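Local coordinates for kelch-like protein 7 (PDB 3II7), which serves as the substrate-specific adapter of a BTB-CUL3-RBX1 E3 ubiquitin ligase, here represented by its Kelch-repeat domain, at residues P42-R46 against I69-D73; P88-R92 against L117-E121; S94-A100 against C141-E147. All coordinates share one frame; numbering follows the deposited sequence.

Contact 1: residues P42-R46 against I69-D73. With EDO (1,2-ethanediol), chain G; EDO (1,2-ethanediol), chain O; EDO (1,2-ethanediol), chain M; EDO (1,2-ethanediol), chain H.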
loop_
_atom_site.group_PDB
_atom_site.type_symbol
_atom_site.label_atom_id
_atom_site.label_comp_id
_atom_site.label_asym_id
_atom_site.label_seq_id
_atom_site.Cartn_x
_atom_site.Cartn_y
_atom_site.Cartn_z
ATOM N N PRO A 42 -0.637 18.495 -10.155
ATOM C CA PRO A 42 0.322 19.591 -10.248
ATOM C C PRO A 42 1.514 19.469 -9.265
ATOM O O PRO A 42 2.276 20.416 -9.102
ATOM C CB PRO A 42 -0.537 20.776 -9.869
ATOM C CG PRO A 42 -1.388 20.238 -8.773
ATOM C CD PRO A 42 -1.684 18.806 -9.163
ATOM N N PHE A 43 1.677 18.300 -8.656
ATOM C CA PHE A 43 2.778 18.041 -7.696
ATOM C C PHE A 43 3.757 17.037 -8.242
ATOM O O PHE A 43 3.363 16.024 -8.847
ATOM C CB PHE A 43 2.221 17.528 -6.371
ATOM C CG PHE A 43 1.260 18.487 -5.717
ATOM C CD1 PHE A 43 1.706 19.706 -5.235
ATOM C CD2 PHE A 43 -0.080 18.171 -5.582
ATOM C CE1 PHE A 43 0.828 20.593 -4.650
ATOM C CE2 PHE A 43 -0.963 19.060 -4.994
ATOM C CZ PHE A 43 -0.499 20.274 -4.529
ATOM N N GLU A 44 5.039 17.312 -8.007
ATOM C CA GLU A 44 6.114 16.446 -8.451
ATOM C C GLU A 44 6.123 15.143 -7.654
ATOM O O GLU A 44 5.597 15.083 -6.534
ATOM C CB GLU A 44 7.443 17.161 -8.303
ATOM C CG GLU A 44 7.592 18.327 -9.251
ATOM C CD GLU A 44 9.016 18.834 -9.338
ATOM O OE1 GLU A 44 9.762 18.716 -8.337
ATOM O OE2 GLU A 44 9.391 19.346 -10.414
ATOM N N LYS A 45 6.736 14.116 -8.231
ATOM C CA LYS A 45 6.865 12.821 -7.611
ATOM C C LYS A 45 7.520 12.939 -6.252
ATOM O O LYS A 45 8.483 13.698 -6.089
ATOM C CB LYS A 45 7.810 11.931 -8.420
ATOM C CG LYS A 45 7.390 11.556 -9.778
ATOM C CD LYS A 45 8.594 11.015 -10.593
ATOM C CE LYS A 45 8.855 9.562 -10.314
ATOM N NZ LYS A 45 7.827 8.732 -10.976
ATOM N N ARG A 46 7.010 12.148 -5.309
ATOM C CA ARG A 46 7.641 11.943 -4.020
ATOM C C ARG A 46 8.378 10.622 -4.030
ATOM O O ARG A 46 7.907 9.639 -4.648
ATOM C CB ARG A 46 6.596 11.846 -2.923
ATOM C CG ARG A 46 5.787 13.073 -2.705
ATOM C CD ARG A 46 4.959 12.963 -1.461
ATOM N NE ARG A 46 4.065 14.104 -1.312
ATOM C CZ ARG A 46 3.636 14.604 -0.144
ATOM N NH1 ARG A 46 4.026 14.085 1.016
ATOM N NH2 ARG A 46 2.835 15.652 -0.136
ATOM N N ILE A 69 9.251 15.561 3.227
ATOM C CA ILE A 69 8.089 16.422 2.933
ATOM C C ILE A 69 7.153 16.490 4.133
ATOM O O ILE A 69 6.802 15.456 4.730
ATOM C CB ILE A 69 7.332 15.942 1.702
ATOM C CG1 ILE A 69 8.242 15.935 0.482
ATOM C CG2 ILE A 69 6.140 16.833 1.445
ATOM C CD1 ILE A 69 7.713 15.030 -0.628
ATOM N N LYS A 70 6.743 17.715 4.481
ATOM C CA LYS A 70 5.919 17.947 5.670
ATOM C C LYS A 70 4.449 18.223 5.336
ATOM O O LYS A 70 3.618 18.308 6.224
ATOM C CB LYS A 70 6.493 19.124 6.472
ATOM C CG LYS A 70 7.967 18.934 6.857
ATOM C CD LYS A 70 8.410 20.005 7.848
ATOM C CE LYS A 70 9.920 19.943 8.065
ATOM N NZ LYS A 70 10.407 21.031 8.922
ATOM N N ARG A 71 4.152 18.357 4.048
ATOM C CA ARG A 71 2.823 18.627 3.564
ATOM C C ARG A 71 2.122 17.336 3.123
ATOM O O ARG A 71 2.752 16.444 2.569
ATOM C CB ARG A 71 2.962 19.509 2.343
ATOM C CG ARG A 71 1.702 20.058 1.810
ATOM C CD ARG A 71 2.010 20.963 0.598
ATOM N NE ARG A 71 2.421 20.181 -0.553
ATOM C CZ ARG A 71 3.644 20.117 -1.068
ATOM N NH1 ARG A 71 4.653 20.862 -0.601
ATOM N NH2 ARG A 71 3.859 19.315 -2.093
ATOM N N MET A 72 0.794 17.286 3.314
ATOM C CA MET A 72 -0.060 16.186 2.803
ATOM C C MET A 72 -0.850 16.750 1.648
ATOM O O MET A 72 -1.539 17.755 1.801
ATOM C CB MET A 72 -1.024 15.727 3.930
ATOM C CG MET A 72 -2.028 14.684 3.571
ATOM S SD MET A 72 -2.612 13.869 5.092
ATOM C CE MET A 72 -3.589 15.175 5.818
ATOM N N ASP A 73 -0.728 16.133 0.485
ATOM C CA ASP A 73 -1.477 16.586 -0.695
ATOM C C ASP A 73 -2.717 15.725 -0.857
ATOM O O ASP A 73 -2.658 14.497 -0.697
ATOM C CB ASP A 73 -0.577 16.571 -1.914
ATOM C CG ASP A 73 0.521 17.598 -1.821
ATOM O OD1 ASP A 73 0.256 18.731 -1.312
ATOM O OD2 ASP A 73 1.674 17.279 -2.237
HETATM C C1 EDO G . 3.951 10.135 -6.345
HETATM O O1 EDO G . 4.381 11.111 -5.394
HETATM C C2 EDO G . 4.807 8.872 -6.277
HETATM O O2 EDO G . 6.184 9.166 -6.624
HETATM C C1 EDO O . 6.865 22.132 3.672
HETATM O O1 EDO O . 5.933 22.111 4.760
HETATM C C2 EDO O . 6.683 20.869 2.840
HETATM O O2 EDO O . 7.795 19.973 2.992
HETATM C C1 EDO M . 9.045 15.750 -12.280
HETATM O O1 EDO M . 8.037 16.590 -12.843
HETATM C C2 EDO M . 8.454 14.405 -11.837
HETATM O O2 EDO M . 7.127 14.553 -11.344
HETATM C C1 EDO H . 5.837 6.405 -3.514
HETATM O O1 EDO H . 6.503 7.644 -3.299
HETATM C C2 EDO H . 6.793 5.261 -3.763
HETATM O O2 EDO H . 6.068 4.033 -3.611
HETATM O O HOH W 1 2.975 15.440 -3.598
HETATM O O HOH W 2 3.853 14.388 4.246
#
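Phe43 lies abreast of Asp73 and Arg46 abreast of Ile69, so the loop 42-46 runs antiparallel to 69-73, but 8.3 Å separates the CA atoms of Phe43 and Asp73 and the direct links are made by side chains. Arg46, extended from CG to NE, reaches across and grips the carbonyl of Arg71 end-on. Its NH1 meets Arg71 O nearly along the C=O axis, while NH2 comes from above the carbonyl plane at 2.8 Å from the same Arg71 O. Arg46 NH2 also forms a salt bridge to Asp73 OD2 (2.9 Å), arriving over the carboxylate plane, with the two flat groups 90° apart. That leaves the plane of the carboxylate to Arg71, which holds it side-on: Arg71 NE to Asp73 OD1 is 2.7 Å and Arg71 NH2 to Asp73 OD2 is 3.0 Å, both on syn lone pairs. The Phe43 ring stacks on this carboxylate with planes 5° apart and Asp73 CG over the ring centre, while Trp82 meets the ring edge-to-face. Ile69 crosses Arg46 at a slant, its CG2 over one guanidinium face, off-centre toward the rim, and its CD1 3.4 Å from Arg46 CG. One water joins Arg46 NE to Asp73 OD2, and Gly62 O takes a further bond from Arg46 NH1. The shared aspartate probably offsets the proximity of the two arginines. A leucine in place of Arg46 would probably leave Arg71 O without its two guanidinium donors and Asp73 with one cationic partner fewer. The arrangement belongs to a Kelch beta-propeller: the loop arriving from the preceding blade is fastened to the third strand, 71-76, of the blade it is about to enter, joining Kelch 1 to Kelch 2.

Contact 2: residues P88-R92 against L117-E121; sequences PPTPR and LYLFE. With EDO (1,2-ethanediol), chain Q.
Glu121 and Arg92 point past one another from opposing segments, their carboxylate and guanidinium planes 86° apart. Arg92 NH1 lies 2.9 Å from Glu121 OE1, a salt bridge whose hydrogen bond is weak because the N-H points poorly at the oxygen (125°). The same NH1 is better aimed at Thr90 O, also at 2.9 Å, which it meets in the carbonyl plane on a lone pair. Arg92 NE bonds to Gly108 O and NH2 to Thr106 OG1, so the guanidinium is held at all three nitrogens. With CG between the backbone N and carbonyl carbon (chi1 54°) and the chain extended to NE, NH1 is brought back to Thr90 O and on to Glu121. In this Kelch propeller the loop 88-92 leads from the blade ending in strand 81-86 into the next one, where it packs on the start of the third strand, 120-124. Thr90 stands nearly perpendicular to Glu121 and binds both carboxylate oxygens: its backbone N donates to the syn lone pair of Glu121 OE1 (3.2 Å), and its OG1 to Glu121 OE2 (3.1 Å) from outside the carboxylate plane. Leu119 lays CD2 over the centre of the Arg92 guanidinium face and presses the same methyl tightly on Thr90, 3.4 Å from CB. Leu117 CD1 touches the arginine nearer its backbone, 3.9 Å from Arg92 CD, while Pro89 brings CD to 3.4 Å from Glu121 OE1.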
loop_
_atom_site.group_PDB
_atom_site.type_symbol
_atom_site.label_atom_id
_atom_site.label_comp_id
_atom_site.label_asym_id
_atom_site.label_seq_id
_atom_site.Cartn_x
_atom_site.Cartn_y
_atom_site.Cartn_z
ATOM N N PRO A 88 2.115 14.170 8.270
ATOM C CA PRO A 88 2.309 13.588 9.550
ATOM C C PRO A 88 3.278 14.435 10.358
ATOM O O PRO A 88 4.221 14.997 9.787
ATOM C CB PRO A 88 2.879 12.185 9.230
ATOM C CG PRO A 88 3.635 12.359 7.981
ATOM C CD PRO A 88 2.895 13.491 7.217
ATOM N N PRO A 89 3.039 14.537 11.668
ATOM C CA PRO A 89 3.913 15.254 12.572
ATOM C C PRO A 89 5.377 14.848 12.427
ATOM O O PRO A 89 6.247 15.690 12.592
ATOM C CB PRO A 89 3.372 14.881 13.952
ATOM C CG PRO A 89 1.928 14.616 13.734
ATOM C CD PRO A 89 1.812 14.061 12.353
ATOM N N THR A 90 5.634 13.572 12.121
ATOM C CA THR A 90 6.998 13.074 11.925
ATOM C C THR A 90 7.176 12.698 10.459
ATOM O O THR A 90 6.719 11.644 10.026
ATOM C CB THR A 90 7.304 11.868 12.797
ATOM O OG1 THR A 90 7.145 12.218 14.176
ATOM C CG2 THR A 90 8.733 11.393 12.570
ATOM N N PRO A 91 7.824 13.575 9.680
ATOM C CA PRO A 91 8.062 13.222 8.277
ATOM C C PRO A 91 8.979 12.024 8.197
ATOM O O PRO A 91 9.929 11.905 8.986
ATOM C CB PRO A 91 8.733 14.467 7.697
ATOM C CG PRO A 91 8.375 15.586 8.629
ATOM C CD PRO A 91 8.266 14.948 9.986
ATOM N N ARG A 92 8.654 11.109 7.293
ATOM C CA ARG A 92 9.397 9.862 7.154
ATOM C C ARG A 92 9.077 9.190 5.822
ATOM O O ARG A 92 8.013 9.439 5.208
ATOM C CB ARG A 92 9.104 8.915 8.305
ATOM C CG ARG A 92 7.675 8.640 8.524
ATOM C CD ARG A 92 7.463 8.373 9.976
ATOM N NE ARG A 92 6.261 7.631 10.224
ATOM C CZ ARG A 92 5.082 8.143 10.512
ATOM N NH1 ARG A 92 4.896 9.444 10.557
ATOM N NH2 ARG A 92 4.066 7.317 10.765
ATOM N N LEU A 117 11.061 2.811 12.183
ATOM C CA LEU A 117 10.346 3.323 13.337
ATOM C C LEU A 117 9.135 2.456 13.714
ATOM O O LEU A 117 8.576 1.741 12.875
ATOM C CB LEU A 117 9.850 4.742 13.031
ATOM C CG LEU A 117 10.885 5.824 12.753
ATOM C CD1 LEU A 117 10.182 7.163 12.520
ATOM C CD2 LEU A 117 11.857 5.949 13.887
ATOM N N TYR A 118 8.747 2.521 14.990
ATOM C CA TYR A 118 7.538 1.907 15.560
ATOM C C TYR A 118 6.310 2.859 15.463
ATOM O O TYR A 118 5.187 2.483 15.797
ATOM C CB TYR A 118 7.726 1.672 17.067
ATOM C CG TYR A 118 8.832 0.746 17.581
ATOM C CD1 TYR A 118 10.029 1.258 18.062
ATOM C CD2 TYR A 118 8.627 -0.619 17.690
ATOM C CE1 TYR A 118 11.013 0.413 18.583
ATOM C CE2 TYR A 118 9.587 -1.449 18.214
ATOM C CZ TYR A 118 10.769 -0.932 18.658
ATOM O OH TYR A 118 11.729 -1.773 19.174
ATOM N N LEU A 119 6.565 4.103 15.059
ATOM C CA LEU A 119 5.646 5.218 15.174
ATOM C C LEU A 119 4.323 4.979 14.482
ATOM O O LEU A 119 4.268 4.423 13.381
ATOM C CB LEU A 119 6.302 6.475 14.581
ATOM C CG LEU A 119 5.572 7.799 14.669
ATOM C CD1 LEU A 119 5.277 8.220 16.116
ATOM C CD2 LEU A 119 6.445 8.843 13.980
ATOM N N PHE A 120 3.256 5.407 15.139
ATOM C CA PHE A 120 1.894 5.242 14.642
ATOM C C PHE A 120 1.162 6.553 14.932
ATOM O O PHE A 120 1.006 6.915 16.077
ATOM C CB PHE A 120 1.260 4.041 15.386
ATOM C CG PHE A 120 -0.027 3.526 14.800
ATOM C CD1 PHE A 120 -0.169 3.307 13.450
ATOM C CD2 PHE A 120 -1.114 3.184 15.639
ATOM C CE1 PHE A 120 -1.344 2.787 12.948
ATOM C CE2 PHE A 120 -2.290 2.670 15.110
ATOM C CZ PHE A 120 -2.390 2.468 13.760
ATOM N N GLU A 121 0.760 7.266 13.880
ATOM C CA GLU A 121 0.133 8.608 13.995
ATOM C C GLU A 121 -1.123 8.615 13.145
ATOM O O GLU A 121 -1.095 8.092 12.032
ATOM C CB GLU A 121 1.108 9.717 13.487
ATOM C CG GLU A 121 2.488 9.741 14.176
ATOM C CD GLU A 121 3.438 10.863 13.708
ATOM O OE1 GLU A 121 3.549 11.145 12.488
ATOM O OE2 GLU A 121 4.131 11.430 14.576
HETATM C C1 EDO Q . 9.158 5.924 17.982
HETATM O O1 EDO Q . 7.800 6.108 18.416
HETATM C C2 EDO Q . 9.134 5.224 16.664
HETATM O O2 EDO Q . 10.280 4.446 16.460
#

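Contact 3: residues S94-A100 against C141-E147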
loop_
_atom_site.group_PDB
_atom_site.type_symbol
_atom_site.label_atom_id
_atom_site.label_comp_id
_atom_site.label_asym_id
_atom_site.label_seq_id
_atom_site.Cartn_x
_atom_site.Cartn_y
_atom_site.Cartn_z
ATOM N N SER A 94 8.953 5.539 3.414
ATOM C CA SER A 94 8.656 4.076 3.432
ATOM C C SER A 94 7.679 3.707 4.561
ATOM O O SER A 94 7.676 2.582 5.067
ATOM C CB SER A 94 9.968 3.264 3.490
ATOM O OG SER A 94 10.814 3.613 2.369
ATOM N N LEU A 95 6.866 4.679 4.947
ATOM C CA LEU A 95 5.748 4.467 5.882
ATOM C C LEU A 95 4.592 3.805 5.123
ATOM O O LEU A 95 4.588 3.771 3.894
ATOM C CB LEU A 95 5.313 5.802 6.490
ATOM C CG LEU A 95 4.490 6.784 5.643
ATOM C CD1 LEU A 95 4.206 8.019 6.485
ATOM C CD2 LEU A 95 5.164 7.146 4.328
ATOM N N ALA A 96 3.639 3.258 5.862
ATOM C CA ALA A 96 2.442 2.696 5.299
ATOM C C ALA A 96 1.259 3.495 5.827
ATOM O O ALA A 96 1.352 4.164 6.858
ATOM C CB ALA A 96 2.310 1.224 5.667
ATOM N N ALA A 97 0.154 3.444 5.101
ATOM C CA ALA A 97 -1.051 4.170 5.486
ATOM C C ALA A 97 -2.302 3.429 5.114
ATOM O O ALA A 97 -2.329 2.707 4.098
ATOM C CB ALA A 97 -1.056 5.599 4.865
ATOM N N CYS A 98 -3.364 3.638 5.900
ATOM C CA CYS A 98 -4.678 3.130 5.599
ATOM C C CYS A 98 -5.722 3.992 6.309
ATOM O O CYS A 98 -5.364 4.861 7.095
ATOM C CB CYS A 98 -4.797 1.640 5.928
ATOM S SG CYS A 98 -4.905 1.279 7.661
ATOM N N ALA A 99 -7.009 3.755 6.039
ATOM C CA ALA A 99 -8.067 4.530 6.680
ATOM C C ALA A 99 -9.056 3.619 7.360
ATOM O O ALA A 99 -9.387 2.530 6.844
ATOM C CB ALA A 99 -8.792 5.372 5.645
ATOM N N ALA A 100 -9.526 4.051 8.523
ATOM C CA ALA A 100 -10.590 3.358 9.230
ATOM C C ALA A 100 -11.466 4.370 9.950
ATOM O O ALA A 100 -10.954 5.168 10.754
ATOM C CB ALA A 100 -10.000 2.342 10.246
ATOM N N CYS A 141 9.857 -0.604 8.040
ATOM C CA CYS A 141 9.765 0.200 6.800
ATOM C C CYS A 141 9.334 -0.720 5.663
ATOM O O CYS A 141 9.699 -1.891 5.670
ATOM C CB CYS A 141 11.142 0.752 6.408
ATOM S SG CYS A 141 11.787 2.038 7.428
ATOM N N SER A 142 8.650 -0.176 4.658
ATOM C CA SER A 142 8.345 -0.903 3.426
ATOM C C SER A 142 7.437 -2.076 3.681
ATOM O O SER A 142 7.426 -3.026 2.931
ATOM C CB SER A 142 9.635 -1.369 2.734
ATOM O OG SER A 142 10.493 -0.272 2.465
ATOM N N HIS A 143 6.697 -1.976 4.767
ATOM C CA HIS A 143 5.680 -2.930 5.134
ATOM C C HIS A 143 4.353 -2.616 4.470
ATOM O O HIS A 143 4.121 -1.523 3.977
ATOM C CB HIS A 143 5.469 -2.906 6.665
ATOM C CG HIS A 143 5.166 -1.537 7.212
ATOM N ND1 HIS A 143 6.056 -0.490 7.096
ATOM C CD2 HIS A 143 4.086 -1.045 7.875
ATOM C CE1 HIS A 143 5.523 0.594 7.635
ATOM N NE2 HIS A 143 4.347 0.277 8.149
ATOM N N GLY A 144 3.468 -3.592 4.482
ATOM C CA GLY A 144 2.052 -3.345 4.117
ATOM C C GLY A 144 1.185 -3.036 5.309
ATOM O O GLY A 144 1.443 -3.517 6.443
ATOM N N MET A 145 0.141 -2.222 5.087
ATOM C CA MET A 145 -0.863 -1.962 6.106
ATOM C C MET A 145 -2.213 -1.891 5.462
ATOM O O MET A 145 -2.379 -1.181 4.433
ATOM C CB MET A 145 -0.594 -0.668 6.875
ATOM C CG MET A 145 -1.486 -0.508 8.135
ATOM S SD MET A 145 -0.961 0.751 9.381
ATOM C CE MET A 145 -1.075 2.177 8.301
ATOM N N VAL A 146 -3.177 -2.627 6.014
ATOM C CA VAL A 146 -4.525 -2.667 5.437
ATOM C C VAL A 146 -5.584 -2.684 6.518
ATOM O O VAL A 146 -5.390 -3.252 7.590
ATOM C CB VAL A 146 -4.677 -3.902 4.496
ATOM C CG1 VAL A 146 -4.600 -5.187 5.276
ATOM C CG2 VAL A 146 -5.958 -3.832 3.679
ATOM N N GLU A 147 -6.691 -2.037 6.236
ATOM C CA GLU A 147 -7.875 -2.132 7.088
ATOM C C GLU A 147 -8.749 -3.337 6.696
ATOM O O GLU A 147 -8.956 -3.644 5.479
ATOM C CB GLU A 147 -8.670 -0.850 7.005
ATOM C CG GLU A 147 -9.880 -0.804 7.926
ATOM C CD GLU A 147 -11.186 -1.395 7.313
ATOM O OE1 GLU A 147 -11.323 -1.545 6.067
ATOM O OE2 GLU A 147 -12.091 -1.659 8.097
HETATM O O HOH W 3 5.456 0.824 3.500
HETATM O O HOH W 4 9.953 1.006 0.283
#
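Met145 reaches from strand 144-147 to strand 96-100, which runs parallel to it (2° between their directions) at a closest axis approach of 6.0 Å. Its CB starts the contact, 3.7 Å from Ala96 CB. CG, placed anti to the backbone N (chi1 -169°), moves along to Cys98 and lies 3.9 Å from Cys98 SG. SD packs near Phe120 of strand 120-124. At the sulfur the chain bends (chi3 61°) and carries the terminal methyl back onto the neighbouring backbone: CE is 3.4 Å from Ala97 CA, tighter than usual carbon contact, and 3.5 Å from Ala96 O. Ile152 and Val154 of strand 151-155 pack on the same methionine. Ala96 is shared, for its CB also sits over the face of the His143 imidazole in a CH-pi contact, 3.7 Å from the ring centroid, while His143 NE2 is hydrogen-bonded to Ser107 OG. Farther along, Glu147 touches Ala100 CB with CG, its OE2 being bonded to Gly150 N. At the other end the segments come together through polar groups. Ser142 N donates almost straight to a lone pair of Ser94 O at 3.0 Å, the one direct hydrogen bond between the segments. A water lies 2.6 Å from Ser142 OG and makes a weak link to Ser94 OG. These are the innermost strands of adjacent Kelch blades. They are not paired as one sheet: each bonds outward to its own blade, 96-100 to 103-107 and 144-148 to 151-155. The chemistry therefore implies that the blades adhere here mainly by apolar packing of alanine, cysteine and methionine, with the direct hydrogen bond at the Ser94-Ser142 end of the two segments.

How the contacts relate
Contacts 1 and 2 are successive versions of one arrangement, a loop arriving from the previous blade and fixed to the third strand of the next; they lie toward the outside of the propeller, their centres about 17 and 16 Å from that of the chain. Contact 3, about 6 Å from it, joins innermost strands near the middle; all three are partly buried. Chemistry follows place: the outer two rely on arginine-carboxylate pairs, with aspartate stacked on an aromatic ring in contact 1 and glutamate held by threonine in contact 2, whereas contact 3 is mostly apolar. Pro91 packs on Lys70, linking contacts 1 and 2. Contacts 2 and 3 share the 96-133 blade and meet where Phe120 CE1 lies 4.1 Å from Met145 SD.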